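Long-range contacts in cytidine deaminase (Burkholderia pseudomallei, PDB 3DMO), which probably deaminates cytidine and 2'-deoxycytidine hydrolytically to uridine and 2'-deoxyuridine with the help of zinc, salvaging pyrimidines for UMP synthesis: residues 13-21 against 36-47; 100-111 against 125-136. All coordinates share one frame; numbering follows the deposited sequence.

In the fold
Along the chain the two contacts come in series: 13-21 against 36-47 closes before 100-111 against 125-136 opens. Their centres lie about 19 Å apart and their nearest atoms about 5 Å, without touching. Both reach one mixed sheet, ordered 45-49, 34-40, 80-87, 112-116, 122-126. Strand 80-87 is touched by L14 and A18 from contact 1 and by M103 and L111 from contact 2. Contact 1 packs helix 11-22 on the first two strands, at one edge of the sheet within this chain; contact 2 joins helix 97-107, which bears the zinc ligand C99, to the C-terminal segment leaving the other edge strand and, through R100, to the second subunit.

Contact 1 (13-21 against 36-47); sequences ALIEAAKAA and AALVTNDGKVFH
A37 is the bump that fills the hollow in helix 13-21: its CB presses among A17, A18 and L14, 3.5 Å from the backbone N of A18 and 3.7 Å from A17 CB. With only methyl groups at A17, A18 and A37, helix and strand 36-40 come close, the segment axes approaching to 6.1 Å with N-to-C directions 133° apart. L14 closes one end of this hollow. Its CD2 reaches over the strand backbone to 3.5 Å from A37 O and also lies against A37 CB and V39 CB; the chi1 of -128°, away from a staggered value, carries the branch there. This is the packing of the N-terminal helix on the cytidine deaminase sheet, at the hairpin of strands 34-40 and 45-49, whose turn T40-G43 is type I. The helix lies on the face of the strand to which A37 and V39 point; A36 and L38 point to the other face, where they meet helix 62-72. At the other end, the H47 ring packs beside the last helical turn. A21 CB sits over one ring face, 4.0 Å from the centroid and 28° off the normal, a CH-pi contact, while A17 O lies over the same face, 3.3 Å from H47 CE1. A21 CB also comes within 3.3 Å of A36 O, so this one methyl fills the notch between the strand backbone and the imidazole.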
loop_
_atom_site.group_PDB
_atom_site.type_symbol
_atom_site.label_atom_id
_atom_site.label_comp_id
_atom_site.label_asym_id
_atom_site.label_seq_id
_atom_site.Cartn_x
_atom_site.Cartn_y
_atom_site.Cartn_z
ATOM N N ALA A 13 27.874 -6.291 13.414
ATOM C CA ALA A 13 27.545 -7.506 12.680
ATOM C C ALA A 13 26.182 -7.403 11.991
ATOM O O ALA A 13 26.033 -7.854 10.853
ATOM C CB ALA A 13 27.574 -8.706 13.606
ATOM N N LEU A 14 25.202 -6.819 12.682
ATOM C CA LEU A 14 23.848 -6.652 12.127
ATOM C C LEU A 14 23.861 -5.666 10.947
ATOM O O LEU A 14 23.165 -5.869 9.949
ATOM C CB LEU A 14 22.868 -6.162 13.198
ATOM C CG LEU A 14 21.535 -6.875 13.479
ATOM C CD1 LEU A 14 20.438 -5.873 13.818
ATOM C CD2 LEU A 14 21.056 -7.847 12.395
ATOM N N ILE A 15 24.660 -4.610 11.065
ATOM C CA ILE A 15 24.813 -3.635 9.979
ATOM C C ILE A 15 25.454 -4.288 8.754
ATOM O O ILE A 15 25.017 -4.069 7.620
ATOM C CB ILE A 15 25.617 -2.395 10.435
ATOM C CG1 ILE A 15 24.739 -1.490 11.311
ATOM C CG2 ILE A 15 26.164 -1.618 9.226
ATOM C CD1 ILE A 15 25.525 -0.500 12.196
ATOM N N GLU A 16 26.481 -5.104 8.980
ATOM C CA GLU A 16 27.125 -5.826 7.880
ATOM C C GLU A 16 26.151 -6.753 7.148
ATOM O O GLU A 16 26.217 -6.895 5.929
ATOM C CB GLU A 16 28.371 -6.597 8.354
ATOM C CG GLU A 16 29.603 -5.710 8.631
ATOM C CD GLU A 16 29.949 -4.769 7.462
ATOM O OE1 GLU A 16 30.148 -5.262 6.324
ATOM O OE2 GLU A 16 30.017 -3.533 7.681
ATOM N N ALA A 17 25.240 -7.373 7.895
ATOM C CA ALA A 17 24.199 -8.213 7.293
ATOM C C ALA A 17 23.181 -7.375 6.496
ATOM O O ALA A 17 22.739 -7.786 5.424
ATOM C CB ALA A 17 23.513 -9.063 8.362
ATOM N N ALA A 18 22.836 -6.195 7.010
ATOM C CA ALA A 18 21.930 -5.280 6.307
ATOM C C ALA A 18 22.536 -4.798 4.983
ATOM O O ALA A 18 21.837 -4.681 3.977
ATOM C CB ALA A 18 21.567 -4.104 7.196
ATOM N N LYS A 19 23.839 -4.535 4.982
ATOM C CA LYS A 19 24.540 -4.143 3.750
ATOM C C LYS A 19 24.593 -5.290 2.737
ATOM O O LYS A 19 24.465 -5.063 1.538
ATOM C CB LYS A 19 25.949 -3.628 4.063
ATOM C CG LYS A 19 25.973 -2.332 4.836
ATOM C CD LYS A 19 27.402 -1.862 5.136
ATOM C CE LYS A 19 27.364 -0.470 5.741
ATOM N NZ LYS A 19 28.720 0.064 6.037
ATOM N N ALA A 20 24.777 -6.521 3.217
ATOM C CA ALA A 20 24.734 -7.688 2.339
ATOM C C ALA A 20 23.337 -7.880 1.740
ATOM O O ALA A 20 23.216 -8.219 0.562
ATOM C CB ALA A 20 25.200 -8.956 3.074
ATOM N N ALA A 21 22.301 -7.652 2.557
ATOM C CA ALA A 21 20.896 -7.683 2.121
ATOM C C ALA A 21 20.635 -6.660 1.014
ATOM O O ALA A 21 20.032 -6.981 -0.011
ATOM C CB ALA A 21 19.973 -7.428 3.305
ATOM N N ALA A 36 17.984 -4.399 4.916
ATOM C CA ALA A 36 17.657 -4.545 6.323
ATOM C C ALA A 36 18.050 -5.925 6.783
ATOM O O ALA A 36 18.087 -6.869 5.994
ATOM C CB ALA A 36 16.165 -4.307 6.565
ATOM N N ALA A 37 18.378 -6.034 8.061
ATOM C CA ALA A 37 18.653 -7.331 8.655
ATOM C C ALA A 37 18.003 -7.397 10.018
ATOM O O ALA A 37 18.207 -6.524 10.857
ATOM C CB ALA A 37 20.142 -7.577 8.757
ATOM N N LEU A 38 17.228 -8.454 10.213
ATOM C CA LEU A 38 16.397 -8.638 11.393
ATOM C C LEU A 38 16.931 -9.839 12.154
ATOM O O LEU A 38 17.168 -10.895 11.550
ATOM C CB LEU A 38 14.966 -8.920 10.925
ATOM C CG LEU A 38 13.827 -9.192 11.890
ATOM C CD1 LEU A 38 13.524 -7.963 12.744
ATOM C CD2 LEU A 38 12.611 -9.601 11.071
ATOM N N VAL A 39 17.140 -9.688 13.461
ATOM C CA VAL A 39 17.613 -10.812 14.265
ATOM C C VAL A 39 16.537 -11.181 15.268
ATOM O O VAL A 39 15.993 -10.313 15.935
ATOM C CB VAL A 39 19.001 -10.552 14.948
ATOM C CG1 VAL A 39 18.957 -9.360 15.915
ATOM C CG2 VAL A 39 19.504 -11.833 15.641
ATOM N N THR A 40 16.226 -12.469 15.346
ATOM C CA THR A 40 15.111 -12.946 16.153
ATOM C C THR A 40 15.532 -13.281 17.582
ATOM O O THR A 40 16.716 -13.257 17.919
ATOM C CB THR A 40 14.479 -14.203 15.525
ATOM O OG1 THR A 40 15.418 -15.282 15.586
ATOM C CG2 THR A 40 14.110 -13.958 14.065
ATOM N N ASN A 41 14.543 -13.617 18.402
ATOM C CA ASN A 41 14.765 -14.077 19.771
ATOM C C ASN A 41 15.750 -15.254 19.914
ATOM O O ASN A 41 16.483 -15.321 20.904
ATOM C CB ASN A 41 13.422 -14.342 20.486
ATOM C CG ASN A 41 12.510 -15.326 19.741
ATOM O OD1 ASN A 41 12.844 -15.847 18.682
ATOM N ND2 ASN A 41 11.336 -15.583 20.323
ATOM N N ASP A 42 15.782 -16.159 18.934
ATOM C CA ASP A 42 16.701 -17.292 18.970
ATOM C C ASP A 42 17.951 -17.086 18.104
ATOM O O ASP A 42 18.689 -18.033 17.813
ATOM C CB ASP A 42 15.973 -18.612 18.650
ATOM C CG ASP A 42 15.423 -18.674 17.233
ATOM O OD1 ASP A 42 14.889 -19.750 16.866
ATOM O OD2 ASP A 42 15.515 -17.684 16.476
ATOM N N GLY A 43 18.180 -15.841 17.686
ATOM C CA GLY A 43 19.420 -15.460 17.008
ATOM C C GLY A 43 19.488 -15.643 15.502
ATOM O O GLY A 43 20.548 -15.435 14.901
ATOM N N LYS A 44 18.374 -16.040 14.889
ATOM C CA LYS A 44 18.296 -16.188 13.439
ATOM C C LYS A 44 18.210 -14.816 12.774
ATOM O O LYS A 44 17.541 -13.913 13.278
ATOM C CB LYS A 44 17.087 -17.035 13.059
ATOM C CG LYS A 44 17.138 -17.606 11.657
ATOM C CD LYS A 44 16.208 -18.810 11.553
ATOM C CE LYS A 44 16.585 -19.720 10.386
ATOM N NZ LYS A 44 16.296 -19.086 9.068
ATOM N N VAL A 45 18.891 -14.676 11.643
ATOM C CA VAL A 45 18.950 -13.413 10.914
ATOM C C VAL A 45 18.180 -13.521 9.599
ATOM O O VAL A 45 18.317 -14.505 8.872
ATOM C CB VAL A 45 20.414 -12.973 10.675
ATOM C CG1 VAL A 45 20.483 -11.721 9.801
ATOM C CG2 VAL A 45 21.093 -12.715 12.002
ATOM N N PHE A 46 17.343 -12.521 9.329
ATOM C CA PHE A 46 16.609 -12.443 8.073
ATOM C C PHE A 46 16.996 -11.182 7.307
ATOM O O PHE A 46 16.971 -10.084 7.869
ATOM C CB PHE A 46 15.096 -12.462 8.332
ATOM C CG PHE A 46 14.591 -13.795 8.800
ATOM C CD1 PHE A 46 14.115 -14.734 7.882
ATOM C CD2 PHE A 46 14.622 -14.131 10.147
ATOM C CE1 PHE A 46 13.661 -15.981 8.306
ATOM C CE2 PHE A 46 14.171 -15.374 10.574
ATOM C CZ PHE A 46 13.688 -16.295 9.645
ATOM N N HIS A 47 17.358 -11.361 6.036
ATOM C CA HIS A 47 17.655 -10.255 5.125
ATOM C C HIS A 47 16.362 -9.705 4.531
ATOM O O HIS A 47 15.429 -10.455 4.239
ATOM C CB HIS A 47 18.513 -10.738 3.956
ATOM C CG HIS A 47 19.955 -10.934 4.288
ATOM N ND1 HIS A 47 20.471 -10.720 5.549
ATOM C CD2 HIS A 47 20.991 -11.352 3.524
ATOM C CE1 HIS A 47 21.766 -10.986 5.543
ATOM N NE2 HIS A 47 22.105 -11.374 4.327
#

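Contact 2 (100-111 against 125-136); sequences RQVMIELGKPTL and TSAGDLLPDAFY
The guanidinium of R100 carries L130 CD2 over the centre of one face, 3.8 Å above the plane. NH1 donates to L130 O at 2.7 Å, the oxygen 15° out of the guanidinium plane and offering an in-plane lone pair. The same leucine gives cover through CD2 and an acceptor through its backbone O. The arm, extended from CG to NE, crosses the L130 side chain at about a right angle. NH1 and NH2 also bond to P132 O and D133 O of the second subunit, and NE to P95 O, together fixing the group's rotation. At the Q101 amide, NE2 gives F135 O a bond of 3.0 Å, the oxygen 19° out of the amide plane. Its OE1 receives G97 N of the second subunit and a water that also accepts from F135 N; chi2 of 65° bends the chain toward these partners. One turn on from R100, I104 CD1 meets A134 CB at 3.5 Å, while its CG1 faces A127 CB and its CG2 L131 CD2. The OH of Y136 comes within 3.3 Å of P109 CG. At the far end, the first turn of helix 127-130 is held by the K108-L111 turn: G128 N donates to P109 O, on a lone pair, and A127 N to L111 O at 3.1 Å. S126 is the N-cap, its OG accepting from D129 N. The whole is characteristic of the cytidine deaminase core, where helix 97-107, with zinc ligand C99 in its first turn after ligand C96, packs against the C-terminal segment at a subunit interface of the tetramer.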
loop_
_atom_site.group_PDB
_atom_site.type_symbol
_atom_site.label_atom_id
_atom_site.label_comp_id
_atom_site.label_asym_id
_atom_site.label_seq_id
_atom_site.Cartn_x
_atom_site.Cartn_y
_atom_site.Cartn_z
ATOM N N ARG A 100 7.434 1.962 9.702
ATOM C CA ARG A 100 7.293 2.219 11.139
ATOM C C ARG A 100 6.025 1.588 11.716
ATOM O O ARG A 100 6.054 1.038 12.814
ATOM C CB ARG A 100 7.343 3.720 11.438
ATOM C CG ARG A 100 8.682 4.361 11.109
ATOM C CD ARG A 100 8.675 5.851 11.420
ATOM N NE ARG A 100 9.794 6.546 10.786
ATOM C CZ ARG A 100 10.306 7.713 11.180
ATOM N NH1 ARG A 100 9.815 8.368 12.234
ATOM N NH2 ARG A 100 11.310 8.240 10.493
ATOM N N GLN A 101 4.926 1.647 10.961
ATOM C CA GLN A 101 3.654 1.063 11.396
ATOM C C GLN A 101 3.731 -0.466 11.472
ATOM O O GLN A 101 3.224 -1.086 12.420
ATOM C CB GLN A 101 2.516 1.502 10.467
ATOM C CG GLN A 101 1.103 1.161 10.969
ATOM C CD GLN A 101 0.745 1.907 12.239
ATOM O OE1 GLN A 101 0.787 3.138 12.286
ATOM N NE2 GLN A 101 0.389 1.162 13.280
ATOM N N VAL A 102 4.406 -1.067 10.490
ATOM C CA VAL A 102 4.605 -2.521 10.460
ATOM C C VAL A 102 5.618 -2.958 11.535
ATOM O O VAL A 102 5.392 -3.942 12.241
ATOM C CB VAL A 102 5.025 -3.001 9.058
ATOM C CG1 VAL A 102 5.413 -4.477 9.070
ATOM C CG2 VAL A 102 3.895 -2.753 8.060
ATOM N N MET A 103 6.703 -2.203 11.688
ATOM C CA MET A 103 7.667 -2.470 12.752
ATOM C C MET A 103 7.046 -2.425 14.137
ATOM O O MET A 103 7.376 -3.251 14.984
ATOM C CB MET A 103 8.858 -1.512 12.692
ATOM C CG MET A 103 9.817 -1.821 11.568
ATOM S SD MET A 103 11.332 -0.860 11.725
ATOM C CE MET A 103 10.737 0.789 11.411
ATOM N N ILE A 104 6.140 -1.478 14.375
ATOM C CA ILE A 104 5.564 -1.367 15.710
ATOM C C ILE A 104 4.608 -2.526 16.018
ATOM O O ILE A 104 4.606 -3.039 17.134
ATOM C CB ILE A 104 4.965 0.044 16.015
ATOM C CG1 ILE A 104 5.212 0.387 17.499
ATOM C CG2 ILE A 104 3.485 0.144 15.609
ATOM C CD1 ILE A 104 4.926 1.814 17.878
ATOM N N GLU A 105 3.831 -2.952 15.022
ATOM C CA GLU A 105 2.918 -4.084 15.192
ATOM C C GLU A 105 3.657 -5.421 15.335
ATOM O O GLU A 105 3.364 -6.201 16.250
ATOM C CB GLU A 105 1.901 -4.133 14.059
ATOM C CG GLU A 105 1.045 -5.379 14.083
ATOM C CD GLU A 105 -0.404 -5.091 13.804
ATOM O OE1 GLU A 105 -0.733 -3.931 13.474
ATOM O OE2 GLU A 105 -1.208 -6.033 13.930
ATOM N N LEU A 106 4.622 -5.674 14.457
ATOM C CA LEU A 106 5.336 -6.940 14.457
ATOM C C LEU A 106 6.487 -7.014 15.472
ATOM O O LEU A 106 6.746 -8.074 16.036
ATOM C CB LEU A 106 5.820 -7.272 13.044
ATOM C CG LEU A 106 4.721 -7.432 11.978
ATOM C CD1 LEU A 106 5.344 -7.775 10.625
ATOM C CD2 LEU A 106 3.713 -8.503 12.393
ATOM N N GLY A 107 7.147 -5.890 15.729
ATOM C CA GLY A 107 8.294 -5.871 16.638
ATOM C C GLY A 107 7.980 -5.366 18.036
ATOM O O GLY A 107 8.768 -5.588 18.958
ATOM N N LYS A 108 6.828 -4.706 18.182
ATOM C CA LYS A 108 6.400 -4.008 19.411
ATOM C C LYS A 108 7.211 -2.712 19.622
ATOM O O LYS A 108 8.308 -2.568 19.071
ATOM C CB LYS A 108 6.456 -4.913 20.661
ATOM C CG LYS A 108 5.796 -6.283 20.515
ATOM C CD LYS A 108 4.314 -6.159 20.224
ATOM C CE LYS A 108 3.741 -7.485 19.761
ATOM N NZ LYS A 108 2.968 -8.183 20.823
ATOM N N PRO A 109 6.669 -1.751 20.397
ATOM C CA PRO A 109 7.373 -0.478 20.645
ATOM C C PRO A 109 8.839 -0.598 21.078
ATOM O O PRO A 109 9.646 0.271 20.747
ATOM C CB PRO A 109 6.539 0.163 21.757
ATOM C CG PRO A 109 5.170 -0.333 21.480
ATOM C CD PRO A 109 5.346 -1.763 21.048
ATOM N N THR A 110 9.172 -1.661 21.801
ATOM C CA THR A 110 10.528 -1.847 22.327
ATOM C C THR A 110 11.542 -2.439 21.344
ATOM O O THR A 110 12.705 -2.609 21.704
ATOM C CB THR A 110 10.519 -2.700 23.627
ATOM O OG1 THR A 110 9.809 -3.918 23.384
ATOM C CG2 THR A 110 9.840 -1.935 24.766
ATOM N N LEU A 111 11.124 -2.766 20.118
ATOM C CA LEU A 111 12.079 -3.296 19.138
ATOM C C LEU A 111 13.236 -2.314 18.932
ATOM O O LEU A 111 13.004 -1.137 18.685
ATOM C CB LEU A 111 11.405 -3.589 17.790
ATOM C CG LEU A 111 12.334 -4.032 16.653
ATOM C CD1 LEU A 111 12.787 -5.458 16.839
ATOM C CD2 LEU A 111 11.681 -3.846 15.283
ATOM N N THR A 125 17.682 3.563 17.847
ATOM C CA THR A 125 16.406 4.037 18.335
ATOM C C THR A 125 15.494 2.825 18.583
ATOM O O THR A 125 15.975 1.699 18.642
ATOM C CB THR A 125 15.809 5.111 17.377
ATOM O OG1 THR A 125 14.588 5.628 17.920
ATOM C CG2 THR A 125 15.581 4.562 15.957
ATOM N N SER A 126 14.201 3.069 18.762
ATOM C CA SER A 126 13.220 1.996 18.959
ATOM C C SER A 126 12.021 2.228 18.039
ATOM O O SER A 126 11.820 3.345 17.545
ATOM C CB SER A 126 12.765 1.937 20.423
ATOM O OG SER A 126 11.930 3.038 20.758
ATOM N N ALA A 127 11.227 1.183 17.804
ATOM C CA ALA A 127 10.032 1.326 16.961
ATOM C C ALA A 127 9.057 2.338 17.567
ATOM O O ALA A 127 8.444 3.135 16.845
ATOM C CB ALA A 127 9.357 -0.018 16.747
ATOM N N GLY A 128 8.938 2.325 18.895
ATOM C CA GLY A 128 8.069 3.269 19.593
ATOM C C GLY A 128 8.518 4.717 19.453
ATOM O O GLY A 128 7.694 5.610 19.267
ATOM N N ASP A 129 9.823 4.961 19.550
ATOM C CA ASP A 129 10.360 6.322 19.388
ATOM C C ASP A 129 10.158 6.860 17.972
ATOM O O ASP A 129 9.931 8.057 17.787
ATOM C CB ASP A 129 11.845 6.383 19.745
ATOM C CG ASP A 129 12.099 6.188 21.234
ATOM O OD1 ASP A 129 11.246 6.573 22.058
ATOM O OD2 ASP A 129 13.159 5.639 21.582
ATOM N N LEU A 130 10.235 5.969 16.982
ATOM C CA LEU A 130 10.044 6.336 15.575
ATOM C C LEU A 130 8.589 6.673 15.255
ATOM O O LEU A 130 8.304 7.402 14.295
ATOM C CB LEU A 130 10.544 5.215 14.657
ATOM C CG LEU A 130 12.054 5.051 14.511
ATOM C CD1 LEU A 130 12.340 3.746 13.812
ATOM C CD2 LEU A 130 12.671 6.220 13.751
ATOM N N LEU A 131 7.675 6.147 16.067
ATOM C CA LEU A 131 6.245 6.315 15.823
ATOM C C LEU A 131 5.512 6.632 17.125
ATOM O O LEU A 131 4.878 5.743 17.718
ATOM C CB LEU A 131 5.669 5.066 15.135
ATOM C CG LEU A 131 4.340 5.195 14.378
ATOM C CD1 LEU A 131 4.445 6.142 13.181
ATOM C CD2 LEU A 131 3.892 3.818 13.923
ATOM N N PRO A 132 5.609 7.897 17.585
ATOM C CA PRO A 132 5.008 8.269 18.873
ATOM C C PRO A 132 3.482 8.224 18.835
ATOM O O PRO A 132 2.867 8.601 17.829
ATOM C CB PRO A 132 5.516 9.697 19.110
ATOM C CG PRO A 132 5.881 10.225 17.755
ATOM C CD PRO A 132 6.298 9.035 16.934
ATOM N N ASP A 133 2.891 7.734 19.924
ATOM C CA ASP A 133 1.453 7.557 20.016
ATOM C C ASP A 133 0.918 6.852 18.770
ATOM O O ASP A 133 0.078 7.397 18.046
ATOM C CB ASP A 133 0.753 8.900 20.232
ATOM C CG ASP A 133 -0.739 8.741 20.494
ATOM O OD1 ASP A 133 -1.156 7.646 20.962
ATOM O OD2 ASP A 133 -1.497 9.704 20.229
ATOM N N ALA A 134 1.421 5.643 18.533
ATOM C CA ALA A 134 1.080 4.859 17.346
ATOM C C ALA A 134 -0.377 4.423 17.310
ATOM O O ALA A 134 -1.013 4.255 18.354
ATOM C CB ALA A 134 1.993 3.652 17.229
ATOM N N PHE A 135 -0.893 4.238 16.097
ATOM C CA PHE A 135 -2.237 3.710 15.887
ATOM C C PHE A 135 -2.262 2.206 16.155
ATOM O O PHE A 135 -1.373 1.475 15.709
ATOM C CB PHE A 135 -2.707 3.993 14.455
ATOM C CG PHE A 135 -4.049 3.388 14.118
ATOM C CD1 PHE A 135 -5.231 3.946 14.608
ATOM C CD2 PHE A 135 -4.132 2.261 13.302
ATOM C CE1 PHE A 135 -6.470 3.384 14.296
ATOM C CE2 PHE A 135 -5.359 1.693 12.986
ATOM C CZ PHE A 135 -6.535 2.255 13.480
ATOM N N TYR A 136 -3.282 1.766 16.892
ATOM C CA TYR A 136 -3.556 0.341 17.112
ATOM C C TYR A 136 -5.038 0.062 16.932
ATOM O O TYR A 136 -5.867 0.957 17.099
ATOM C CB TYR A 136 -3.201 -0.080 18.539
ATOM C CG TYR A 136 -1.744 -0.014 18.912
ATOM C CD1 TYR A 136 -0.846 -1.006 18.492
ATOM C CD2 TYR A 136 -1.265 1.017 19.725
ATOM C CE1 TYR A 136 0.504 -0.955 18.854
ATOM C CE2 TYR A 136 0.079 1.076 20.092
ATOM C CZ TYR A 136 0.950 0.088 19.652
ATOM O OH TYR A 136 2.268 0.145 20.019
HETATM O O HOH W 1 8.398 2.097 14.169
HETATM O O HOH W 2 0.761 5.296 13.943
HETATM O O HOH W 3 9.860 2.603 23.099
#